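Local coordinates for protein arginase, mitochondrial (Medicago truncatula, PDB 6VSS) that hydrolyses L-arginine to urea and L-ornithine, and agmatine to urea and putrescine, using two manganese ions per subunit of a homohexamer, at residues V270-P275 with R292-I297; L154-D159 with K330-L335; V217-R222 with P250-L255; S64-V69 with A91-S96; T100-K105 with I297-Q302. All blocks are in the same frame, centred on the assembly; numbering follows the deposited sequence.

How the contacts relate
In this arginase one parallel sheet carries the metal site on loops at the ends of its strands, and helices pack on its faces. Contacts 2, 3 and 4 each join a strand of that sheet to such a helix or the turn after it; contacts 2 and 4 use neighbouring strands and have centres 8 Å apart, whereas contacts 3 and 4 lie 26 Å apart, centre to centre. Contact 1 holds a manganese ligand, Asp271, and shares helix 291-300 with contact 5. Arg222 of contact 3 bonds to the carbonyls of Asp271 and Ser272. Glu102 of contact 5 receives Arg292 of contact 1 (NH1 to OE1, 2.8 Å) and Lys330 of contact 2 (NZ to OE2, 2.7 Å).

Contact 1: V270-P275 with R292-I297. With MN (manganese (II) ion), chain I.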
# COMPACT_ATOMS: atom_id res chain seq x y z
N VAL B 270 -20.04 -9.73 -2.97
CA VAL B 270 -18.66 -9.94 -2.42
C VAL B 270 -18.60 -9.34 -1.00
O VAL B 270 -17.83 -9.88 -0.19
CB VAL B 270 -17.58 -9.33 -3.33
CG1 VAL B 270 -16.17 -9.51 -2.73
CG2 VAL B 270 -17.64 -9.94 -4.72
N ASP B 271 -19.39 -8.30 -0.69
CA ASP B 271 -19.37 -7.67 0.66
C ASP B 271 -20.08 -8.56 1.68
O ASP B 271 -19.86 -8.23 2.84
CB ASP B 271 -19.87 -6.23 0.79
CG ASP B 271 -21.35 -6.00 0.63
OD1 ASP B 271 -22.15 -6.91 0.72
OD2 ASP B 271 -21.67 -4.90 0.33
N SER B 272 -20.66 -9.70 1.30
CA SER B 272 -21.04 -10.78 2.24
C SER B 272 -19.81 -11.24 3.04
O SER B 272 -19.94 -11.54 4.23
CB SER B 272 -21.71 -11.95 1.59
OG SER B 272 -20.87 -12.61 0.65
N LEU B 273 -18.65 -11.24 2.42
CA LEU B 273 -17.42 -11.74 3.08
C LEU B 273 -16.85 -10.67 3.98
O LEU B 273 -17.03 -9.45 3.70
CB LEU B 273 -16.39 -12.09 2.02
CG LEU B 273 -16.72 -13.30 1.17
CD1 LEU B 273 -15.86 -13.32 -0.09
CD2 LEU B 273 -16.50 -14.56 1.97
N ASP B 274 -16.21 -11.11 5.06
CA ASP B 274 -15.53 -10.19 5.97
C ASP B 274 -14.56 -9.35 5.13
O ASP B 274 -13.94 -9.80 4.17
CB ASP B 274 -14.80 -10.92 7.07
CG ASP B 274 -14.43 -9.95 8.18
OD1 ASP B 274 -15.29 -9.62 9.01
OD2 ASP B 274 -13.27 -9.54 8.21
N PRO B 275 -14.45 -8.05 5.43
CA PRO B 275 -13.50 -7.20 4.73
C PRO B 275 -12.03 -7.64 4.91
O PRO B 275 -11.29 -7.26 4.12
CB PRO B 275 -13.68 -5.81 5.41
CG PRO B 275 -15.05 -5.85 5.97
CD PRO B 275 -15.31 -7.28 6.35
N ARG B 292 -14.93 -19.97 3.04
CA ARG B 292 -15.36 -21.38 3.19
C ARG B 292 -16.82 -21.43 3.65
O ARG B 292 -17.45 -22.45 3.49
CB ARG B 292 -14.27 -21.95 4.11
CG ARG B 292 -14.42 -23.40 4.54
CD ARG B 292 -14.03 -24.45 3.52
NE ARG B 292 -12.91 -24.04 2.70
CZ ARG B 292 -12.67 -24.47 1.44
NH1 ARG B 292 -13.51 -25.31 0.85
NH2 ARG B 292 -11.62 -24.01 0.77
N ASP B 293 -17.39 -20.39 4.25
CA ASP B 293 -18.84 -20.47 4.61
C ASP B 293 -19.68 -20.44 3.33
O ASP B 293 -20.59 -21.25 3.16
CB ASP B 293 -19.29 -19.28 5.48
CG ASP B 293 -18.80 -19.28 6.91
OD1 ASP B 293 -18.98 -20.28 7.58
OD2 ASP B 293 -18.29 -18.25 7.34
N ILE B 294 -19.36 -19.55 2.40
CA ILE B 294 -20.09 -19.51 1.10
C ILE B 294 -19.93 -20.87 0.39
O ILE B 294 -20.91 -21.37 -0.24
CB ILE B 294 -19.61 -18.33 0.24
CG1 ILE B 294 -19.77 -17.00 0.99
CG2 ILE B 294 -20.34 -18.31 -1.10
CD1 ILE B 294 -19.60 -15.79 0.16
N LEU B 295 -18.73 -21.47 0.44
CA LEU B 295 -18.46 -22.71 -0.34
C LEU B 295 -19.26 -23.87 0.29
O LEU B 295 -19.80 -24.70 -0.44
CB LEU B 295 -16.96 -23.04 -0.36
CG LEU B 295 -16.09 -22.07 -1.15
CD1 LEU B 295 -14.65 -22.52 -1.23
CD2 LEU B 295 -16.61 -21.87 -2.54
N ASN B 296 -19.30 -23.94 1.61
CA ASN B 296 -20.09 -24.98 2.32
C ASN B 296 -21.56 -24.93 1.88
O ASN B 296 -22.15 -25.98 1.51
CB ASN B 296 -19.98 -24.81 3.83
CG ASN B 296 -18.59 -25.13 4.34
OD1 ASN B 296 -17.80 -25.74 3.64
ND2 ASN B 296 -18.29 -24.72 5.56
N ILE B 297 -22.16 -23.75 1.92
CA ILE B 297 -23.58 -23.58 1.54
C ILE B 297 -23.76 -23.96 0.06
O ILE B 297 -24.75 -24.64 -0.31
CB ILE B 297 -24.05 -22.16 1.89
CG1 ILE B 297 -24.05 -21.99 3.41
CG2 ILE B 297 -25.40 -21.93 1.25
CD1 ILE B 297 -24.21 -20.58 3.95
MN MN I . -23.77 -5.52 -0.08
O HOH W 1 -25.67 -4.72 -0.77
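Leu273 and Ile294 lie across one another at about a right angle, methyl against methyl, with CD2 of Leu273 3.8 Å from CD1 of Ile294. The same CD1 also reaches Ser272, whose OG stands 3.5 Å away, so a single methyl of the helix is set against two successive residues of the loop. Ile294 gets there because its CG1 is anti to the carbonyl carbon (chi1 -57°) and the chain then runs on extended to CD1. The hydroxyl beside that methyl makes no polar bond to the helix; it is hydrogen-bonded to the main-chain oxygen of Asp269, itself a metal ligand. Leu331 of helix 323-339 and Phe183 pack on Ile294 as well, and all three touching residues are buried. One residue before Ser272, Asp271 turns its carboxylate to manganese and grips it with both oxygens, OD1 at 2.3 Å and OD2 at 2.2 Å from the ion, while a water is bound at 2.2 Å. Asp184, His186 and Asp269 complete that site. The packing thus falls to the two residues that follow this ligand in the chain, at the DxD pattern, Asp269 and Asp271, where strand 264-269 ends in the binuclear manganese site of the arginase fold.

Contact 2: L154-D159 with K330-L335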
# COMPACT_ATOMS: atom_id res chain seq x y z
N LEU B 154 -24.23 -16.44 -16.03
CA LEU B 154 -23.47 -16.09 -14.80
C LEU B 154 -23.02 -14.62 -14.99
O LEU B 154 -22.12 -14.34 -15.75
CB LEU B 154 -22.36 -17.12 -14.56
CG LEU B 154 -21.86 -17.20 -13.12
CD1 LEU B 154 -20.87 -18.36 -12.91
CD2 LEU B 154 -21.18 -15.87 -12.75
N VAL B 155 -23.79 -13.70 -14.43
CA VAL B 155 -23.57 -12.25 -14.61
C VAL B 155 -22.42 -11.76 -13.72
O VAL B 155 -22.40 -12.08 -12.49
CB VAL B 155 -24.89 -11.49 -14.42
CG1 VAL B 155 -24.69 -9.99 -14.42
CG2 VAL B 155 -25.90 -11.92 -15.49
N LEU B 156 -21.51 -10.97 -14.28
CA LEU B 156 -20.48 -10.27 -13.46
C LEU B 156 -20.83 -8.79 -13.35
O LEU B 156 -21.01 -8.14 -14.44
CB LEU B 156 -19.12 -10.39 -14.10
CG LEU B 156 -18.70 -11.80 -14.44
CD1 LEU B 156 -17.37 -11.71 -15.14
CD2 LEU B 156 -18.62 -12.66 -13.19
N GLY B 157 -21.08 -8.33 -12.11
CA GLY B 157 -21.31 -6.90 -11.83
C GLY B 157 -19.95 -6.24 -11.63
O GLY B 157 -18.91 -6.91 -11.57
N GLY B 158 -19.99 -4.92 -11.48
CA GLY B 158 -21.24 -4.20 -11.41
C GLY B 158 -21.76 -4.14 -9.99
O GLY B 158 -21.50 -5.06 -9.21
N ASP B 159 -22.50 -3.09 -9.67
CA ASP B 159 -23.18 -2.95 -8.35
C ASP B 159 -24.45 -3.78 -8.33
O ASP B 159 -24.88 -4.36 -9.38
CB ASP B 159 -23.34 -1.49 -8.04
CG ASP B 159 -24.50 -0.84 -8.77
OD1 ASP B 159 -25.45 -1.56 -9.01
OD2 ASP B 159 -24.41 0.42 -9.02
N LYS B 330 -12.75 -16.92 -7.79
CA LYS B 330 -13.04 -18.22 -7.14
C LYS B 330 -14.54 -18.38 -6.85
O LYS B 330 -15.04 -19.48 -7.02
CB LYS B 330 -12.22 -18.40 -5.88
CG LYS B 330 -12.38 -19.81 -5.34
CD LYS B 330 -11.25 -20.32 -4.45
CE LYS B 330 -11.52 -21.74 -3.99
NZ LYS B 330 -10.33 -22.35 -3.36
N LEU B 331 -15.23 -17.35 -6.38
CA LEU B 331 -16.73 -17.39 -6.27
C LEU B 331 -17.33 -17.71 -7.65
O LEU B 331 -18.22 -18.55 -7.70
CB LEU B 331 -17.31 -16.11 -5.66
CG LEU B 331 -16.79 -15.79 -4.25
CD1 LEU B 331 -17.20 -14.39 -3.85
CD2 LEU B 331 -17.30 -16.81 -3.24
N VAL B 332 -16.84 -17.09 -8.72
CA VAL B 332 -17.38 -17.35 -10.09
C VAL B 332 -17.10 -18.81 -10.44
O VAL B 332 -18.02 -19.49 -10.96
CB VAL B 332 -16.83 -16.38 -11.16
CG1 VAL B 332 -17.45 -16.64 -12.51
CG2 VAL B 332 -17.16 -14.94 -10.81
N ARG B 333 -15.90 -19.30 -10.18
CA ARG B 333 -15.49 -20.68 -10.57
C ARG B 333 -16.37 -21.69 -9.85
O ARG B 333 -16.86 -22.62 -10.47
CB ARG B 333 -14.01 -20.92 -10.28
CG ARG B 333 -13.10 -20.29 -11.32
CD ARG B 333 -11.72 -19.93 -10.77
NE ARG B 333 -11.03 -21.12 -10.30
CZ ARG B 333 -9.81 -21.51 -10.63
NH1 ARG B 333 -9.09 -20.83 -11.49
NH2 ARG B 333 -9.35 -22.66 -10.17
N GLU B 334 -16.64 -21.50 -8.57
CA GLU B 334 -17.37 -22.50 -7.82
C GLU B 334 -18.86 -22.38 -8.17
O GLU B 334 -19.52 -23.40 -8.20
CB GLU B 334 -16.98 -22.32 -6.37
CG GLU B 334 -15.50 -22.54 -6.13
CD GLU B 334 -15.03 -23.97 -6.35
OE1 GLU B 334 -15.78 -24.92 -6.02
OE2 GLU B 334 -13.93 -24.14 -6.87
N LEU B 335 -19.37 -21.19 -8.43
CA LEU B 335 -20.77 -21.03 -8.92
C LEU B 335 -20.91 -21.73 -10.27
O LEU B 335 -21.91 -22.46 -10.42
CB LEU B 335 -21.16 -19.55 -8.98
CG LEU B 335 -22.55 -19.23 -9.59
CD1 LEU B 335 -23.63 -20.11 -9.00
CD2 LEU B 335 -22.92 -17.77 -9.34
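Leu154 lays its isobutyl end over Val332 and alongside Leu335, one strand residue thus meeting two residues a helical turn apart. Its CD2 is 3.8 Å from CG1 of Val332, and its CD1 lies 3.6 Å from the main-chain O of Val332 and 3.8 Å from CG of Leu335. The leucine pair slides past in opposite directions, whereas Leu154 and Val332 meet on a slant. With CG anti to the backbone N (chi1 -158°), Leu154 stretches out from the strand toward the helix. Val332 uses its other branch for a second strand residue: CG2 comes within 3.6 Å of CD2 of Leu156, the two side chains lying nearly perpendicular. Strand 154-157 and helix 330-335 run almost antiparallel, at 169°, with axes 10.3 Å apart, so alternate strand residues can reach the same helix face. Leu66 of strand 63-69 and Ile88 and Ile92 of helix 84-92 close round the valine. Glu334 points away from the strand and accepts from the main-chain N of Glu102. The side chains that meet are all aliphatic, the one polar atom touched being the main-chain O of Val332, so cohesion here probably comes from close packing and exclusion of water.

Contact 3: V217-R222 with P250-L255; sequences VQVGIR and PILENL
Strand 217-219 approaches the last turn of helix 245-252 and the loop after it, with Val219 and Leu252 the nearest pair at 8.4 Å between CA atoms. The chain turns a corner at Gly220, whose phi is positive, and the helix gives way at Glu253 to a loop that brings Leu255 back to the strand. Val219 and Leu252 reach toward each other tip to tip, CG2 of the valine lying 3.9 Å from CD2 of the leucine. Leu252 arrives there with CG anti to its carbonyl carbon, at chi1 -68°. Two residues earlier on the same strand face, CG1 of Val217 lies 4.3 Å from CD1 of Leu255, a looser touch. Ile297 of helix 291-300 packs against Val219, Leu252 and Leu255, tying the two pairs together. Beyond the corner, Arg222 folds back so that NH1 donates to the main-chain O of Gly220 over 2.9 Å, lying in the carbonyl plane, though that oxygen is tilted 16° from the guanidinium plane. Its NH1 and NH2 also bond to the carbonyls of Ser272 and Asp271, next to the metal site. Two chemistries therefore follow each other along a few residues: between the two segments only methyl groups meet, while beyond the corner a buried, probably cationic guanidinium gathers main-chain oxygens and links this loop to the one that carries a manganese ligand.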
# COMPACT_ATOMS: atom_id res chain seq x y z
N VAL B 217 -33.56 -16.47 0.14
CA VAL B 217 -32.80 -16.91 1.33
C VAL B 217 -31.55 -16.05 1.40
O VAL B 217 -30.80 -16.13 0.44
CB VAL B 217 -32.46 -18.39 1.22
CG1 VAL B 217 -31.70 -18.89 2.43
CG2 VAL B 217 -33.71 -19.19 0.97
N GLN B 218 -31.43 -15.21 2.43
CA GLN B 218 -30.36 -14.20 2.52
C GLN B 218 -29.37 -14.71 3.55
O GLN B 218 -29.80 -15.07 4.66
CB GLN B 218 -30.90 -12.83 2.92
CG GLN B 218 -32.07 -12.39 2.05
CD GLN B 218 -32.34 -10.90 2.15
OE1 GLN B 218 -32.63 -10.36 3.23
NE2 GLN B 218 -32.19 -10.20 1.04
N VAL B 219 -28.10 -14.63 3.27
CA VAL B 219 -27.04 -15.13 4.19
C VAL B 219 -25.91 -14.11 4.27
O VAL B 219 -25.47 -13.64 3.24
CB VAL B 219 -26.56 -16.51 3.70
CG1 VAL B 219 -25.44 -17.08 4.56
CG2 VAL B 219 -27.70 -17.48 3.61
N GLY B 220 -25.41 -13.86 5.49
CA GLY B 220 -24.32 -12.92 5.81
C GLY B 220 -24.82 -11.55 6.27
O GLY B 220 -23.99 -10.66 6.47
N ILE B 221 -26.12 -11.42 6.51
CA ILE B 221 -26.75 -10.11 6.79
C ILE B 221 -26.29 -9.60 8.16
O ILE B 221 -26.41 -10.36 9.12
CB ILE B 221 -28.28 -10.23 6.69
CG1 ILE B 221 -28.70 -10.75 5.33
CG2 ILE B 221 -28.92 -8.90 7.04
CD1 ILE B 221 -28.50 -9.78 4.23
N ARG B 222 -25.77 -8.38 8.22
CA ARG B 222 -25.27 -7.75 9.45
C ARG B 222 -25.48 -6.24 9.41
O ARG B 222 -24.95 -5.60 10.25
CB ARG B 222 -23.81 -8.12 9.69
CG ARG B 222 -22.92 -7.92 8.49
CD ARG B 222 -21.68 -8.68 8.67
NE ARG B 222 -20.67 -8.29 7.68
CZ ARG B 222 -20.49 -8.82 6.48
NH1 ARG B 222 -21.28 -9.77 6.01
NH2 ARG B 222 -19.47 -8.39 5.75
N PRO B 250 -26.74 -25.76 10.42
CA PRO B 250 -27.32 -27.02 9.96
C PRO B 250 -28.36 -26.81 8.84
O PRO B 250 -28.41 -27.61 7.94
CB PRO B 250 -27.98 -27.61 11.22
CG PRO B 250 -27.36 -26.84 12.39
CD PRO B 250 -27.00 -25.48 11.84
N ILE B 251 -29.12 -25.73 8.87
CA ILE B 251 -30.14 -25.47 7.80
C ILE B 251 -29.41 -24.95 6.58
O ILE B 251 -29.84 -25.23 5.46
CB ILE B 251 -31.20 -24.45 8.26
CG1 ILE B 251 -31.77 -24.81 9.63
CG2 ILE B 251 -32.31 -24.32 7.22
CD1 ILE B 251 -32.51 -26.11 9.66
N LEU B 252 -28.41 -24.11 6.78
CA LEU B 252 -27.81 -23.38 5.63
C LEU B 252 -26.97 -24.36 4.82
O LEU B 252 -26.98 -24.24 3.59
CB LEU B 252 -27.00 -22.18 6.14
CG LEU B 252 -27.85 -21.08 6.77
CD1 LEU B 252 -26.96 -19.98 7.35
CD2 LEU B 252 -28.86 -20.51 5.79
N GLU B 253 -26.34 -25.32 5.49
CA GLU B 253 -25.57 -26.42 4.86
C GLU B 253 -26.48 -27.52 4.28
O GLU B 253 -25.98 -28.57 3.93
CB GLU B 253 -24.59 -26.98 5.89
CG GLU B 253 -23.58 -25.93 6.29
CD GLU B 253 -22.51 -26.50 7.19
OE1 GLU B 253 -22.74 -27.60 7.72
OE2 GLU B 253 -21.47 -25.84 7.36
N ASN B 254 -27.76 -27.30 4.08
CA ASN B 254 -28.62 -28.36 3.50
C ASN B 254 -29.83 -27.74 2.86
O ASN B 254 -30.91 -28.31 3.00
CB ASN B 254 -29.17 -29.32 4.56
CG ASN B 254 -28.07 -30.06 5.29
OD1 ASN B 254 -27.55 -31.06 4.82
ND2 ASN B 254 -27.72 -29.55 6.46
N LEU B 255 -29.66 -26.64 2.19
CA LEU B 255 -30.75 -25.94 1.51
C LEU B 255 -31.19 -26.74 0.30
O LEU B 255 -30.34 -27.33 -0.38
CB LEU B 255 -30.26 -24.57 1.07
CG LEU B 255 -30.03 -23.58 2.20
CD1 LEU B 255 -29.32 -22.35 1.65
CD2 LEU B 255 -31.38 -23.22 2.83

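Contact 4: S64-V69 with A91-S96; sequences SSLLGV and AIWCDS
Strand 64-69 faces the end of helix 84-92, the pair belonging to the alternating strands and helices of the three-layer arginase fold; their closest CA atoms, of Leu66 and Ile92, are 11.1 Å apart. That gap is spanned by long side chains. Leu66 and Ile92 extend toward each other tip to tip, with CD1 of Leu66 3.7 Å from CD1 of Ile92. CG of Leu66 (chi1 -53°) and CG1 of Ile92 both lie anti to the carbonyl carbon. Leu154 of the adjoining strand also packs on Leu66. Trp93, the first residue past the helix, folds its indole back over its neighbour: CG2 of Ile92 sits 3.6 Å above the ring plane, over its centre. Ile113 touches the tryptophan too. Further on, the loop includes Asp95 and Ser96, which bind L-ornithine. The six-membered part of the indole meets Leu66 obliquely, with CZ3 of Trp93 4.0 Å from CD1 of the leucine.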
# COMPACT_ATOMS: atom_id res chain seq x y z
N SER B 64 -22.22 -22.47 -17.79
CA SER B 64 -22.11 -21.15 -17.11
C SER B 64 -21.40 -20.20 -18.10
O SER B 64 -20.26 -20.50 -18.54
CB SER B 64 -21.40 -21.26 -15.75
OG SER B 64 -22.11 -22.06 -14.83
N SER B 65 -22.06 -19.10 -18.43
CA SER B 65 -21.71 -18.14 -19.50
C SER B 65 -21.63 -16.73 -18.91
O SER B 65 -22.66 -16.22 -18.36
CB SER B 65 -22.72 -18.26 -20.59
OG SER B 65 -22.81 -19.63 -20.92
N LEU B 66 -20.40 -16.17 -18.89
CA LEU B 66 -20.14 -14.88 -18.24
C LEU B 66 -20.72 -13.78 -19.11
O LEU B 66 -20.32 -13.63 -20.25
CB LEU B 66 -18.64 -14.72 -18.03
CG LEU B 66 -17.98 -15.88 -17.31
CD1 LEU B 66 -16.56 -15.54 -16.86
CD2 LEU B 66 -18.81 -16.26 -16.13
N LEU B 67 -21.61 -13.00 -18.53
CA LEU B 67 -22.09 -11.70 -19.07
C LEU B 67 -21.74 -10.61 -18.06
O LEU B 67 -22.25 -10.66 -16.92
CB LEU B 67 -23.60 -11.83 -19.34
CG LEU B 67 -24.26 -10.62 -19.97
CD1 LEU B 67 -23.98 -10.58 -21.47
CD2 LEU B 67 -25.75 -10.61 -19.70
N GLY B 68 -20.80 -9.74 -18.44
CA GLY B 68 -20.44 -8.51 -17.73
C GLY B 68 -21.50 -7.43 -17.88
O GLY B 68 -22.04 -7.22 -19.02
N VAL B 69 -21.82 -6.80 -16.74
CA VAL B 69 -22.65 -5.57 -16.68
C VAL B 69 -21.87 -4.57 -15.84
O VAL B 69 -22.05 -4.51 -14.62
CB VAL B 69 -24.05 -5.89 -16.15
CG1 VAL B 69 -24.95 -4.67 -16.24
CG2 VAL B 69 -24.66 -7.09 -16.86
N ALA B 91 -8.55 -12.75 -13.48
CA ALA B 91 -8.21 -13.55 -12.29
C ALA B 91 -8.71 -15.00 -12.45
O ALA B 91 -8.04 -15.88 -11.95
CB ALA B 91 -8.71 -12.88 -11.05
N ILE B 92 -9.83 -15.25 -13.13
CA ILE B 92 -10.30 -16.64 -13.35
C ILE B 92 -9.20 -17.39 -14.08
O ILE B 92 -8.99 -18.57 -13.78
CB ILE B 92 -11.60 -16.70 -14.15
CG1 ILE B 92 -12.79 -16.26 -13.30
CG2 ILE B 92 -11.84 -18.08 -14.71
CD1 ILE B 92 -14.02 -15.94 -14.17
N TRP B 93 -8.65 -16.72 -15.09
CA TRP B 93 -7.72 -17.28 -16.09
C TRP B 93 -6.29 -16.86 -15.67
O TRP B 93 -5.47 -16.83 -16.55
CB TRP B 93 -8.27 -16.87 -17.47
CG TRP B 93 -9.46 -17.71 -17.90
CD1 TRP B 93 -9.41 -19.07 -18.03
CD2 TRP B 93 -10.85 -17.37 -18.17
NE1 TRP B 93 -10.64 -19.61 -18.33
CE2 TRP B 93 -11.54 -18.59 -18.46
CE3 TRP B 93 -11.63 -16.19 -18.17
CZ2 TRP B 93 -12.91 -18.64 -18.79
CZ3 TRP B 93 -12.98 -16.24 -18.48
CH2 TRP B 93 -13.62 -17.46 -18.76
N CYS B 94 -5.98 -16.72 -14.35
CA CYS B 94 -4.71 -16.17 -13.76
C CYS B 94 -3.59 -17.21 -13.57
O CYS B 94 -3.87 -18.34 -13.07
CB CYS B 94 -4.95 -15.57 -12.37
SG CYS B 94 -3.46 -15.37 -11.32
N ASP B 95 -2.34 -16.83 -13.83
CA ASP B 95 -1.18 -17.77 -13.89
C ASP B 95 -0.90 -18.54 -12.59
O ASP B 95 -0.27 -19.61 -12.68
CB ASP B 95 0.07 -17.04 -14.41
CG ASP B 95 1.37 -17.80 -14.21
OD1 ASP B 95 1.72 -18.06 -13.04
OD2 ASP B 95 2.03 -18.11 -15.22
N SER B 96 -1.31 -18.02 -11.43
CA SER B 96 -0.94 -18.60 -10.10
C SER B 96 -1.89 -19.77 -9.73
O SER B 96 -1.54 -20.52 -8.80
CB SER B 96 -0.86 -17.49 -9.02
OG SER B 96 -2.13 -17.06 -8.52

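Contact 5: T100-K105 with I297-Q302; sequences TTEEGK and ILQNLQ
Gln299 reaches out from helix 291-300 between two glutamates of the 100-105 loop, and nearly every atom along it meets one of them. Its CB lies 3.5 Å from OE2 of Glu103, and CG is at the same distance from that oxygen. At CD the distance to Glu103 OE2 is 3.7 Å, for the carboxylate is stacked on the amide with the two planes 22° apart. OE1 is 4.0 Å from Glu103 OE2, acceptor against acceptor, unbonded. The tip turns to the other glutamate: NE2 donates a weak hydrogen bond to OE1 of Glu102, 3.5 Å long and 156° at the hydrogen, and the planes here differ by 51°. Extended beyond CG, the glutamine bridges the gap. Glu102 has stronger partners in Lys330 and Arg292, which make salt bridges to OE2 and OE1; these positive groups probably keep its carboxylate ionised. Arg243 of a neighbouring subunit packs on both Glu103 and Gln299. The loop's shape comes from a type I turn, Thr101 to Gly104, whose Gly104 N bonds to Thr101 O over 3.0 Å. Glu102 and Glu103 occupy the two central positions of this beta turn, which presents them to the helix end beside a subunit interface of the hexamer.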
# COMPACT_ATOMS: atom_id res chain seq x y z
N THR B 100 -8.71 -26.20 -12.31
CA THR B 100 -9.67 -27.17 -11.68
C THR B 100 -10.41 -26.53 -10.48
O THR B 100 -9.75 -25.97 -9.62
CB THR B 100 -9.00 -28.49 -11.29
OG1 THR B 100 -8.26 -28.95 -12.42
CG2 THR B 100 -9.99 -29.55 -10.86
N THR B 101 -11.74 -26.62 -10.45
CA THR B 101 -12.58 -26.17 -9.33
C THR B 101 -12.36 -27.14 -8.17
O THR B 101 -11.78 -28.18 -8.39
CB THR B 101 -14.06 -26.05 -9.71
OG1 THR B 101 -14.65 -27.36 -9.75
CG2 THR B 101 -14.22 -25.28 -11.00
N GLU B 102 -12.79 -26.73 -6.98
CA GLU B 102 -12.51 -27.42 -5.70
C GLU B 102 -13.04 -28.84 -5.81
O GLU B 102 -12.31 -29.77 -5.35
CB GLU B 102 -13.12 -26.66 -4.53
CG GLU B 102 -12.27 -25.49 -4.05
CD GLU B 102 -12.32 -25.24 -2.54
OE1 GLU B 102 -13.10 -25.90 -1.86
OE2 GLU B 102 -11.57 -24.38 -2.05
N GLU B 103 -14.21 -29.01 -6.44
CA GLU B 103 -14.83 -30.36 -6.55
C GLU B 103 -14.52 -31.07 -7.87
O GLU B 103 -15.22 -32.04 -8.15
CB GLU B 103 -16.32 -30.27 -6.27
CG GLU B 103 -16.58 -30.31 -4.78
CD GLU B 103 -18.04 -30.12 -4.50
OE1 GLU B 103 -18.77 -29.96 -5.47
OE2 GLU B 103 -18.43 -30.14 -3.33
N GLY B 104 -13.47 -30.69 -8.59
CA GLY B 104 -12.88 -31.50 -9.66
C GLY B 104 -13.26 -31.07 -11.07
O GLY B 104 -12.81 -31.75 -11.98
N LYS B 105 -14.05 -30.02 -11.28
CA LYS B 105 -14.42 -29.62 -12.67
C LYS B 105 -13.25 -28.87 -13.36
O LYS B 105 -12.48 -28.13 -12.69
CB LYS B 105 -15.76 -28.90 -12.69
CG LYS B 105 -16.97 -29.76 -12.31
CD LYS B 105 -18.27 -29.35 -13.03
CE LYS B 105 -19.49 -30.09 -12.54
NZ LYS B 105 -20.73 -29.51 -13.10
N ILE B 297 -22.16 -23.75 1.92
CA ILE B 297 -23.58 -23.58 1.54
C ILE B 297 -23.76 -23.96 0.06
O ILE B 297 -24.75 -24.64 -0.31
CB ILE B 297 -24.05 -22.16 1.89
CG1 ILE B 297 -24.05 -21.99 3.41
CG2 ILE B 297 -25.40 -21.93 1.25
CD1 ILE B 297 -24.21 -20.58 3.95
N LEU B 298 -22.81 -23.56 -0.78
CA LEU B 298 -22.99 -23.64 -2.24
C LEU B 298 -22.76 -25.08 -2.68
O LEU B 298 -23.55 -25.62 -3.52
CB LEU B 298 -22.00 -22.65 -2.86
CG LEU B 298 -22.22 -22.29 -4.31
CD1 LEU B 298 -23.66 -21.84 -4.57
CD2 LEU B 298 -21.24 -21.22 -4.70
N GLN B 299 -21.76 -25.72 -2.07
CA GLN B 299 -21.39 -27.12 -2.33
C GLN B 299 -22.55 -28.00 -1.90
O GLN B 299 -22.85 -28.96 -2.60
CB GLN B 299 -20.03 -27.44 -1.68
CG GLN B 299 -18.87 -26.77 -2.43
CD GLN B 299 -17.49 -26.91 -1.83
OE1 GLN B 299 -17.33 -27.37 -0.69
NE2 GLN B 299 -16.46 -26.54 -2.58
N ASN B 300 -23.27 -27.64 -0.86
CA ASN B 300 -24.36 -28.47 -0.30
C ASN B 300 -25.69 -28.14 -0.98
O ASN B 300 -26.59 -28.94 -0.87
CB ASN B 300 -24.44 -28.29 1.22
CG ASN B 300 -23.43 -29.14 1.97
OD1 ASN B 300 -23.53 -30.37 1.95
ND2 ASN B 300 -22.48 -28.52 2.63
N LEU B 301 -25.81 -27.05 -1.73
CA LEU B 301 -27.14 -26.56 -2.20
C LEU B 301 -27.75 -27.53 -3.21
O LEU B 301 -27.04 -27.92 -4.11
CB LEU B 301 -27.01 -25.18 -2.85
CG LEU B 301 -28.29 -24.67 -3.51
CD1 LEU B 301 -29.27 -24.23 -2.45
CD2 LEU B 301 -27.99 -23.50 -4.45
N GLN B 302 -29.03 -27.86 -3.04
CA GLN B 302 -29.82 -28.64 -4.01
C GLN B 302 -30.80 -27.71 -4.72
O GLN B 302 -31.37 -26.80 -4.11
CB GLN B 302 -30.55 -29.79 -3.28
CG GLN B 302 -29.54 -30.75 -2.65
CD GLN B 302 -30.09 -31.93 -1.90
OE1 GLN B 302 -31.02 -31.82 -1.10
NE2 GLN B 302 -29.47 -33.07 -2.14